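Local coordinates for 3,6-diketocamphane 1,6 monooxygenase (Pseudomonas putida, PDB 4UWM), which catalyses the FMNH2- and O2-dependent Baeyer-Villiger oxidation of (1S,4S)-bornane-2,5-dione to its lactone during (-)-camphor degradation, at residues A[214-224]-A[246-257]; A[1-9]-A[365-375]. All blocks are in the same frame, centred on the assembly; numbering follows the deposited sequence.

Contact 1 of 2, residues A[214-224]-A[246-257]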
loop_
_atom_site.group_PDB
_atom_site.type_symbol
_atom_site.label_atom_id
_atom_site.label_comp_id
_atom_site.label_asym_id
_atom_site.label_seq_id
_atom_site.Cartn_x
_atom_site.Cartn_y
_atom_site.Cartn_z
ATOM N N GLY A 214 -4.609 10.082 -26.338
ATOM C CA GLY A 214 -5.233 9.819 -27.647
ATOM C C GLY A 214 -4.530 8.708 -28.412
ATOM O O GLY A 214 -5.167 7.720 -28.793
ATOM N N GLU A 215 -3.212 8.867 -28.581
ATOM C CA GLU A 215 -2.376 7.884 -29.284
ATOM C C GLU A 215 -2.555 6.472 -28.733
ATOM O O GLU A 215 -2.647 5.518 -29.504
ATOM C CB GLU A 215 -0.891 8.275 -29.213
ATOM C CG GLU A 215 -0.517 9.535 -29.986
ATOM C CD GLU A 215 0.932 9.958 -29.781
ATOM O OE1 GLU A 215 1.731 9.149 -29.264
ATOM O OE2 GLU A 215 1.280 11.105 -30.140
ATOM N N ARG A 216 -2.607 6.350 -27.399
ATOM C CA ARG A 216 -2.614 5.040 -26.737
ATOM C C ARG A 216 -4.017 4.564 -26.339
ATOM O O ARG A 216 -4.179 3.487 -25.782
ATOM C CB ARG A 216 -1.689 5.040 -25.509
ATOM C CG ARG A 216 -0.234 5.401 -25.776
ATOM C CD ARG A 216 0.567 4.232 -26.327
ATOM N NE ARG A 216 1.984 4.569 -26.487
ATOM C CZ ARG A 216 2.969 4.039 -25.769
ATOM N NH1 ARG A 216 2.704 3.129 -24.842
ATOM N NH2 ARG A 216 4.225 4.409 -25.987
ATOM N N ASN A 217 -5.030 5.365 -26.632
ATOM C CA ASN A 217 -6.397 5.028 -26.279
ATOM C C ASN A 217 -6.611 5.006 -24.745
ATOM O O ASN A 217 -7.445 4.253 -24.230
ATOM C CB ASN A 217 -6.810 3.688 -26.911
ATOM C CG ASN A 217 -8.308 3.552 -27.046
ATOM O OD1 ASN A 217 -9.021 4.542 -27.186
ATOM N ND2 ASN A 217 -8.795 2.322 -27.009
ATOM N N PHE A 218 -5.843 5.832 -24.037
ATOM C CA PHE A 218 -6.018 6.009 -22.582
ATOM C C PHE A 218 -7.240 6.880 -22.263
ATOM O O PHE A 218 -7.766 7.574 -23.138
ATOM C CB PHE A 218 -4.757 6.632 -21.965
ATOM C CG PHE A 218 -3.541 5.746 -22.018
ATOM C CD1 PHE A 218 -3.665 4.365 -22.165
ATOM C CD2 PHE A 218 -2.266 6.294 -21.877
ATOM C CE1 PHE A 218 -2.547 3.553 -22.205
ATOM C CE2 PHE A 218 -1.139 5.482 -21.917
ATOM C CZ PHE A 218 -1.281 4.113 -22.068
ATOM N N LYS A 219 -7.677 6.849 -21.006
ATOM C CA LYS A 219 -8.754 7.703 -20.522
ATOM C C LYS A 219 -8.214 9.109 -20.248
ATOM O O LYS A 219 -7.250 9.262 -19.499
ATOM C CB LYS A 219 -9.359 7.060 -19.269
ATOM C CG LYS A 219 -10.372 7.902 -18.504
ATOM C CD LYS A 219 -10.865 7.146 -17.270
ATOM C CE LYS A 219 -11.892 7.939 -16.483
ATOM N NZ LYS A 219 -13.182 8.047 -17.230
ATOM N N PRO A 220 -8.812 10.156 -20.875
ATOM C CA PRO A 220 -8.333 11.504 -20.596
ATOM C C PRO A 220 -9.011 12.116 -19.341
ATOM O O PRO A 220 -10.210 11.947 -19.129
ATOM C CB PRO A 220 -8.722 12.269 -21.875
ATOM C CG PRO A 220 -10.010 11.611 -22.292
ATOM C CD PRO A 220 -9.855 10.148 -21.929
ATOM N N VAL A 221 -8.233 12.812 -18.518
ATOM C CA VAL A 221 -8.759 13.481 -17.319
ATOM C C VAL A 221 -8.297 14.929 -17.415
ATOM O O VAL A 221 -7.117 15.195 -17.553
ATOM C CB VAL A 221 -8.240 12.829 -15.989
ATOM C CG1 VAL A 221 -8.905 13.474 -14.772
ATOM C CG2 VAL A 221 -8.501 11.337 -15.975
ATOM N N SER A 222 -9.238 15.869 -17.355
ATOM C CA SER A 222 -8.904 17.281 -17.433
ATOM C C SER A 222 -9.328 17.992 -16.156
ATOM O O SER A 222 -10.363 17.668 -15.575
ATOM C CB SER A 222 -9.624 17.943 -18.625
ATOM O OG SER A 222 -9.302 17.328 -19.869
ATOM N N ILE A 223 -8.518 18.947 -15.724
ATOM C CA ILE A 223 -8.909 19.857 -14.652
ATOM C C ILE A 223 -9.537 21.081 -15.322
ATOM O O ILE A 223 -8.909 21.718 -16.164
ATOM C CB ILE A 223 -7.704 20.296 -13.790
ATOM C CG1 ILE A 223 -6.806 19.102 -13.391
ATOM C CG2 ILE A 223 -8.175 21.092 -12.577
ATOM C CD1 ILE A 223 -7.407 18.094 -12.422
ATOM N N PHE A 224 -10.781 21.405 -14.969
ATOM C CA PHE A 224 -11.451 22.516 -15.664
ATOM C C PHE A 224 -10.742 23.824 -15.409
ATOM O O PHE A 224 -10.572 24.228 -14.256
ATOM C CB PHE A 224 -12.923 22.657 -15.302
ATOM C CG PHE A 224 -13.621 23.752 -16.072
ATOM C CD1 PHE A 224 -13.859 23.616 -17.437
ATOM C CD2 PHE A 224 -14.035 24.916 -15.435
ATOM C CE1 PHE A 224 -14.504 24.618 -18.152
ATOM C CE2 PHE A 224 -14.675 25.926 -16.144
ATOM C CZ PHE A 224 -14.909 25.777 -17.503
ATOM N N HIS A 246 -8.051 4.851 -33.344
ATOM C CA HIS A 246 -9.089 4.536 -32.352
ATOM C C HIS A 246 -10.268 5.476 -32.549
ATOM O O HIS A 246 -10.120 6.570 -33.099
ATOM C CB HIS A 246 -8.592 4.694 -30.892
ATOM C CG HIS A 246 -7.208 4.170 -30.641
ATOM N ND1 HIS A 246 -6.918 2.823 -30.583
ATOM C CD2 HIS A 246 -6.037 4.816 -30.414
ATOM C CE1 HIS A 246 -5.626 2.662 -30.344
ATOM N NE2 HIS A 246 -5.068 3.855 -30.245
ATOM N N THR A 247 -11.433 5.065 -32.074
ATOM C CA THR A 247 -12.603 5.934 -32.097
ATOM C C THR A 247 -12.715 6.698 -30.769
ATOM O O THR A 247 -12.991 6.097 -29.723
ATOM C CB THR A 247 -13.898 5.139 -32.372
ATOM O OG1 THR A 247 -13.614 4.020 -33.224
ATOM C CG2 THR A 247 -14.939 6.029 -33.038
ATOM N N PRO A 248 -12.501 8.036 -30.797
ATOM C CA PRO A 248 -12.558 8.768 -29.522
ATOM C C PRO A 248 -13.961 8.727 -28.910
ATOM O O PRO A 248 -14.945 8.937 -29.621
ATOM C CB PRO A 248 -12.181 10.213 -29.906
ATOM C CG PRO A 248 -11.810 10.192 -31.364
ATOM C CD PRO A 248 -12.409 8.953 -31.951
ATOM N N ASP A 249 -14.036 8.455 -27.607
ATOM C CA ASP A 249 -15.294 8.330 -26.869
ATOM C C ASP A 249 -15.386 9.381 -25.747
ATOM O O ASP A 249 -14.681 9.282 -24.735
ATOM C CB ASP A 249 -15.408 6.913 -26.297
ATOM C CG ASP A 249 -16.756 6.630 -25.656
ATOM O OD1 ASP A 249 -17.575 7.558 -25.492
ATOM O OD2 ASP A 249 -16.995 5.464 -25.289
ATOM N N ARG A 250 -16.266 10.369 -25.931
ATOM C CA ARG A 250 -16.436 11.458 -24.967
ATOM C C ARG A 250 -16.828 10.984 -23.577
ATOM O O ARG A 250 -16.480 11.628 -22.588
ATOM C CB ARG A 250 -17.467 12.480 -25.455
ATOM C CG ARG A 250 -16.917 13.529 -26.404
ATOM C CD ARG A 250 -17.970 14.579 -26.710
ATOM N NE ARG A 250 -17.627 15.368 -27.889
ATOM C CZ ARG A 250 -16.854 16.450 -27.877
ATOM N NH1 ARG A 250 -16.324 16.896 -26.741
ATOM N NH2 ARG A 250 -16.606 17.086 -29.012
ATOM N N SER A 251 -17.553 9.867 -23.500
ATOM C CA SER A 251 -18.029 9.367 -22.209
ATOM C C SER A 251 -16.888 8.877 -21.295
ATOM O O SER A 251 -17.089 8.672 -20.109
ATOM C CB SER A 251 -19.085 8.287 -22.398
ATOM O OG SER A 251 -18.525 7.142 -23.007
ATOM N N ARG A 252 -15.700 8.698 -21.859
ATOM C CA ARG A 252 -14.525 8.303 -21.086
ATOM C C ARG A 252 -13.805 9.531 -20.513
ATOM O O ARG A 252 -13.007 9.412 -19.577
ATOM C CB ARG A 252 -13.566 7.473 -21.952
ATOM C CG ARG A 252 -14.131 6.141 -22.431
ATOM C CD ARG A 252 -13.100 5.350 -23.236
ATOM N NE ARG A 252 -11.905 4.986 -22.454
ATOM C CZ ARG A 252 -10.683 4.812 -22.965
ATOM N NH1 ARG A 252 -10.462 4.972 -24.266
ATOM N NH2 ARG A 252 -9.663 4.470 -22.173
ATOM N N HIS A 253 -14.089 10.708 -21.075
ATOM C CA HIS A 253 -13.500 11.956 -20.604
ATOM C C HIS A 253 -14.018 12.301 -19.207
ATOM O O HIS A 253 -15.229 12.328 -18.977
ATOM C CB HIS A 253 -13.790 13.090 -21.589
ATOM C CG HIS A 253 -12.910 14.286 -21.414
ATOM N ND1 HIS A 253 -13.099 15.454 -22.120
ATOM C CD2 HIS A 253 -11.837 14.503 -20.614
ATOM C CE1 HIS A 253 -12.177 16.334 -21.769
ATOM N NE2 HIS A 253 -11.397 15.781 -20.858
ATOM N N ALA A 254 -13.092 12.508 -18.268
ATOM C CA ALA A 254 -13.439 12.943 -16.912
ATOM C C ALA A 254 -12.935 14.354 -16.696
ATOM O O ALA A 254 -11.808 14.687 -17.072
ATOM C CB ALA A 254 -12.861 11.985 -15.866
ATOM N N VAL A 255 -13.790 15.200 -16.133
ATOM C CA VAL A 255 -13.459 16.610 -15.967
ATOM C C VAL A 255 -13.695 16.992 -14.519
ATOM O O VAL A 255 -14.795 16.803 -13.989
ATOM C CB VAL A 255 -14.291 17.539 -16.892
ATOM C CG1 VAL A 255 -13.864 19.001 -16.699
ATOM C CG2 VAL A 255 -14.112 17.146 -18.348
ATOM N N SER A 256 -12.653 17.532 -13.890
ATOM C CA SER A 256 -12.686 17.905 -12.480
ATOM C C SER A 256 -13.185 19.343 -12.299
ATOM O O SER A 256 -12.681 20.258 -12.958
ATOM C CB SER A 256 -11.288 17.731 -11.874
ATOM O OG SER A 256 -11.204 18.298 -10.582
ATOM N N HIS A 257 -14.153 19.522 -11.411
ATOM C CA HIS A 257 -14.765 20.812 -11.116
ATOM C C HIS A 257 -14.891 20.940 -9.609
ATOM O O HIS A 257 -15.041 19.929 -8.904
ATOM C CB HIS A 257 -16.199 20.886 -11.676
ATOM C CG HIS A 257 -16.286 21.030 -13.163
ATOM N ND1 HIS A 257 -16.225 22.253 -13.797
ATOM C CD2 HIS A 257 -16.467 20.110 -14.137
ATOM C CE1 HIS A 257 -16.347 22.076 -15.101
ATOM N NE2 HIS A 257 -16.500 20.784 -15.334
#
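Strands 219-223 and 254-257 run parallel, their axes 4.7 Å apart at closest approach and inclined by 19°, with V221 beside A254, S222 beside V255 and I223 beside S256. S222 is held at both its backbone N and O: S222 N donates to A254 O and S222 O accepts from S256 N. A254 N to P220 O and F224 N to S256 O continue the pattern. S222 OG lies in the ring plane of H253, 2.8 Å from H253 NE2, and H233 holds the same hydroxyl. K219 runs out extended and bends only at its last torsion (chi4 70°), which brings NZ to 2.7 Å from R252 O. Both terminal nitrogens of R252 close end-on on N217 O, with R252 NH2 at 3.0 Å; E197 forms a salt bridge with that same nitrogen. N217, at positive phi just after helix 208-216, forms part of a Schellman motif. Its CB sits 3.6 Å from the centroid of the H246 ring, and its amide lies almost parallel to that ring. H246 NE2 donates to E215 O (3.0 Å) from above the carbonyl plane. With an alanine in place of H246, E215 O would probably lose this donor and N217 the flat surface under its side chain. Helix 227-244 connects the strands as a beta-alpha-beta unit of the TIM barrel, flanked by strand 198-202 beside 219-223 and strand 343-347 beside 254-257.

Contact 2 of 2, residues A[1-9]-A[365-375]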
loop_
_atom_site.group_PDB
_atom_site.type_symbol
_atom_site.label_atom_id
_atom_site.label_comp_id
_atom_site.label_asym_id
_atom_site.label_seq_id
_atom_site.Cartn_x
_atom_site.Cartn_y
_atom_site.Cartn_z
ATOM N N MET A 1 -25.996 7.251 -22.293
ATOM C CA MET A 1 -26.688 7.292 -20.970
ATOM C C MET A 1 -26.362 8.597 -20.229
ATOM O O MET A 1 -25.973 9.598 -20.849
ATOM C CB MET A 1 -26.320 6.061 -20.121
ATOM C CG MET A 1 -26.530 4.708 -20.802
ATOM S SD MET A 1 -28.256 4.230 -21.055
ATOM C CE MET A 1 -28.065 2.594 -21.765
ATOM N N ALA A 2 -26.525 8.582 -18.907
ATOM C CA ALA A 2 -26.285 9.762 -18.079
ATOM C C ALA A 2 -24.791 10.020 -17.839
ATOM O O ALA A 2 -23.974 9.094 -17.870
ATOM C CB ALA A 2 -27.035 9.641 -16.752
ATOM N N MET A 3 -24.447 11.288 -17.629
ATOM C CA MET A 3 -23.128 11.686 -17.129
ATOM C C MET A 3 -22.973 11.101 -15.722
ATOM O O MET A 3 -23.915 11.158 -14.919
ATOM C CB MET A 3 -23.023 13.212 -17.084
ATOM C CG MET A 3 -21.673 13.762 -16.640
ATOM S SD MET A 3 -21.735 15.483 -16.114
ATOM C CE MET A 3 -22.734 15.340 -14.629
ATOM N N GLU A 4 -21.806 10.514 -15.440
ATOM C CA GLU A 4 -21.561 9.920 -14.122
ATOM C C GLU A 4 -21.039 10.967 -13.145
ATOM O O GLU A 4 -20.489 11.992 -13.576
ATOM C CB GLU A 4 -20.567 8.758 -14.223
ATOM C CG GLU A 4 -21.054 7.537 -14.982
ATOM C CD GLU A 4 -22.128 6.732 -14.248
ATOM O OE1 GLU A 4 -22.425 7.007 -13.071
ATOM O OE2 GLU A 4 -22.685 5.800 -14.856
ATOM N N THR A 5 -21.219 10.709 -11.842
ATOM C CA THR A 5 -20.575 11.507 -10.799
ATOM C C THR A 5 -19.310 10.769 -10.299
ATOM O O THR A 5 -19.345 9.559 -10.062
ATOM C CB THR A 5 -21.521 11.793 -9.606
ATOM O OG1 THR A 5 -22.727 12.392 -10.086
ATOM C CG2 THR A 5 -20.884 12.786 -8.606
ATOM N N GLY A 6 -18.209 11.510 -10.174
ATOM C CA GLY A 6 -16.963 10.994 -9.584
ATOM C C GLY A 6 -16.465 11.875 -8.455
ATOM O O GLY A 6 -16.919 13.016 -8.294
ATOM N N LEU A 7 -15.554 11.336 -7.644
ATOM C CA LEU A 7 -14.929 12.106 -6.579
ATOM C C LEU A 7 -13.432 12.102 -6.840
ATOM O O LEU A 7 -12.885 11.076 -7.236
ATOM C CB LEU A 7 -15.268 11.469 -5.229
ATOM C CG LEU A 7 -14.977 12.226 -3.936
ATOM C CD1 LEU A 7 -15.857 13.476 -3.784
ATOM C CD2 LEU A 7 -15.151 11.288 -2.756
ATOM N N ILE A 8 -12.787 13.261 -6.721
ATOM C CA ILE A 8 -11.336 13.312 -6.727
ATOM C C ILE A 8 -10.824 13.804 -5.360
ATOM O O ILE A 8 -11.232 14.851 -4.863
ATOM C CB ILE A 8 -10.711 14.031 -7.955
ATOM C CG1 ILE A 8 -9.168 13.927 -7.902
ATOM C CG2 ILE A 8 -11.182 15.477 -8.091
ATOM C CD1 ILE A 8 -8.466 14.200 -9.209
ATOM N N PHE A 9 -9.953 13.001 -4.761
ATOM C CA PHE A 9 -9.446 13.201 -3.403
ATOM C C PHE A 9 -7.954 13.471 -3.532
ATOM O O PHE A 9 -7.116 12.538 -3.517
ATOM C CB PHE A 9 -9.720 11.930 -2.613
ATOM C CG PHE A 9 -9.655 12.082 -1.113
ATOM C CD1 PHE A 9 -10.626 12.796 -0.415
ATOM C CD2 PHE A 9 -8.662 11.426 -0.391
ATOM C CE1 PHE A 9 -10.567 12.889 0.979
ATOM C CE2 PHE A 9 -8.590 11.510 0.981
ATOM C CZ PHE A 9 -9.537 12.254 1.675
ATOM N N ILE A 365 -25.910 15.994 -6.061
ATOM C CA ILE A 365 -25.208 15.929 -7.339
ATOM C C ILE A 365 -25.432 14.567 -7.998
ATOM O O ILE A 365 -25.841 14.487 -9.161
ATOM C CB ILE A 365 -23.701 16.220 -7.167
ATOM C CG1 ILE A 365 -23.483 17.672 -6.734
ATOM C CG2 ILE A 365 -22.929 15.916 -8.449
ATOM C CD1 ILE A 365 -22.210 17.899 -5.939
ATOM N N SER A 366 -25.210 13.502 -7.234
ATOM C CA SER A 366 -25.233 12.137 -7.759
ATOM C C SER A 366 -26.640 11.639 -8.116
ATOM O O SER A 366 -26.816 10.978 -9.150
ATOM C CB SER A 366 -24.572 11.182 -6.751
ATOM O OG SER A 366 -24.663 9.832 -7.168
ATOM N N LYS A 367 -27.619 11.958 -7.258
ATOM C CA LYS A 367 -29.000 11.488 -7.423
ATOM C C LYS A 367 -29.927 12.454 -8.177
ATOM O O LYS A 367 -30.800 12.014 -8.926
ATOM C CB LYS A 367 -29.618 11.150 -6.062
ATOM C CG LYS A 367 -29.112 9.859 -5.444
ATOM C CD LYS A 367 -29.686 9.657 -4.052
ATOM C CE LYS A 367 -29.310 8.293 -3.495
ATOM N NZ LYS A 367 -29.653 8.167 -2.051
ATOM N N GLU A 368 -29.748 13.761 -7.973
ATOM C CA GLU A 368 -30.669 14.770 -8.519
ATOM C C GLU A 368 -30.120 15.567 -9.699
ATOM O O GLU A 368 -30.878 16.001 -10.563
ATOM C CB GLU A 368 -31.137 15.736 -7.422
ATOM C CG GLU A 368 -32.073 15.117 -6.392
ATOM C CD GLU A 368 -32.805 16.154 -5.555
ATOM O OE1 GLU A 368 -33.014 17.290 -6.038
ATOM O OE2 GLU A 368 -33.180 15.828 -4.408
ATOM N N VAL A 369 -28.806 15.776 -9.737
ATOM C CA VAL A 369 -28.230 16.580 -10.817
ATOM C C VAL A 369 -27.780 15.725 -12.004
ATOM O O VAL A 369 -28.298 15.866 -13.119
ATOM C CB VAL A 369 -27.088 17.510 -10.333
ATOM C CG1 VAL A 369 -26.451 18.240 -11.508
ATOM C CG2 VAL A 369 -27.596 18.516 -9.317
ATOM N N ALA A 370 -26.828 14.827 -11.757
ATOM C CA ALA A 370 -26.178 14.097 -12.840
ATOM C C ALA A 370 -27.100 13.178 -13.653
ATOM O O ALA A 370 -26.925 13.085 -14.868
ATOM C CB ALA A 370 -24.944 13.343 -12.337
ATOM N N PRO A 371 -28.069 12.496 -13.006
ATOM C CA PRO A 371 -28.975 11.659 -13.805
ATOM C C PRO A 371 -29.722 12.418 -14.914
ATOM O O PRO A 371 -30.142 11.812 -15.895
ATOM C CB PRO A 371 -29.971 11.148 -12.766
ATOM C CG PRO A 371 -29.181 11.099 -11.507
ATOM C CD PRO A 371 -28.338 12.341 -11.564
ATOM N N LYS A 372 -29.853 13.733 -14.761
ATOM C CA LYS A 372 -30.558 14.559 -15.739
ATOM C C LYS A 372 -29.683 14.984 -16.903
ATOM O O LYS A 372 -30.187 15.312 -17.969
ATOM C CB LYS A 372 -31.188 15.788 -15.074
ATOM C CG LYS A 372 -32.679 15.642 -14.807
ATOM C CD LYS A 372 -32.973 15.070 -13.429
ATOM C CE LYS A 372 -33.436 16.159 -12.475
ATOM N NZ LYS A 372 -33.561 15.659 -11.079
ATOM N N ILE A 373 -28.367 14.977 -16.706
ATOM C CA ILE A 373 -27.442 15.371 -17.771
ATOM C C ILE A 373 -27.104 14.163 -18.642
ATOM O O ILE A 373 -26.430 13.234 -18.194
ATOM C CB ILE A 373 -26.141 16.020 -17.230
ATOM C CG1 ILE A 373 -26.443 17.138 -16.217
ATOM C CG2 ILE A 373 -25.263 16.509 -18.377
ATOM C CD1 ILE A 373 -26.944 18.443 -16.807
ATOM N N LEU A 374 -27.593 14.169 -19.879
ATOM C CA LEU A 374 -27.320 13.079 -20.823
ATOM C C LEU A 374 -26.182 13.474 -21.757
ATOM O O LEU A 374 -25.956 14.662 -21.997
ATOM C CB LEU A 374 -28.576 12.713 -21.630
ATOM C CG LEU A 374 -29.857 12.278 -20.901
ATOM C CD1 LEU A 374 -31.018 12.220 -21.883
ATOM C CD2 LEU A 374 -29.700 10.944 -20.178
ATOM N N LEU A 375 -25.465 12.485 -22.281
ATOM C CA LEU A 375 -24.348 12.779 -23.172
ATOM C C LEU A 375 -24.705 12.616 -24.653
ATOM O O LEU A 375 -25.034 11.509 -25.094
ATOM C CB LEU A 375 -23.130 11.924 -22.822
ATOM C CG LEU A 375 -21.761 12.607 -22.932
ATOM C CD1 LEU A 375 -20.710 11.656 -22.404
ATOM C CD2 LEU A 375 -21.398 13.054 -24.344
HETATM O O HOH W 1 -24.477 10.430 -10.789
#
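M3 and I373 meet through their peptide groups, which with the M1-L375 pair are the flat units of this contact; no aromatic ring takes part. M3 N points its hydrogen almost straight at I373 O (2.8 Å, 176° at the hydrogen), nearly along the C=O axis. A longer bond of the same kind joins L375 N to M1 O (3.3 Å), though both end residues are poorly ordered. Between them A2 and L374 form a single backbone bridge, and A2 CA also brings its hydrogen toward I373 O.

A370 is the next point of contact. A370 CB lies 3.3 Å from T5 OG1 and also meets M3 O. The M3 side chain leaves the backbone extended, then turns at its last torsion (chi3 67°), which lays CE against A370 CB at 3.8 Å. T5 presents its two branches to different partners: CG2 packs on I365 CG2 (3.7 Å), the side chains crossing at about a right angle, while OG1 faces S366 CA and binds a water at 2.7 Å. That water donates to S366 O (2.9 Å), linking the first barrel strand to the last helix, which has a wider pi-type turn at 365-369. Around this seam M3 also packs on W341 and L344, and I373 on N332 and F335 of helix 324-338.

The chemistry is therefore divided: bonds made by backbone atoms alone tie the two chain ends together, whereas methyl contacts and one water bridging T5 OG1 and S366 O fit the start of strand 4-9 against helix 356-369. No salt bridge contributes across the contact.

Contact 1 is nested along the chain inside the long loop that contact 2 closes, and their centres lie 16 Å apart. Both reach the same parallel barrel sheet, where strand 343-347 separates strand 254-261 from strand 4-9. At the barrel interior S256 OG, in the conformer described, approaches I8 CG2 to 3.8 Å, and E347 bonds that hydroxyl while also packing on I8. Farther out, L375 CD1 as modelled rests 3.5 Å from S251 CA, L375 being poorly ordered, so the C-terminal segment touches the turn before strand 254-261. Each contact supplies one isoleucine to the FMN pocket, I223 from contact 1 and I8 from contact 2; the side chain of I223 is about 4 Å from the bound FMN.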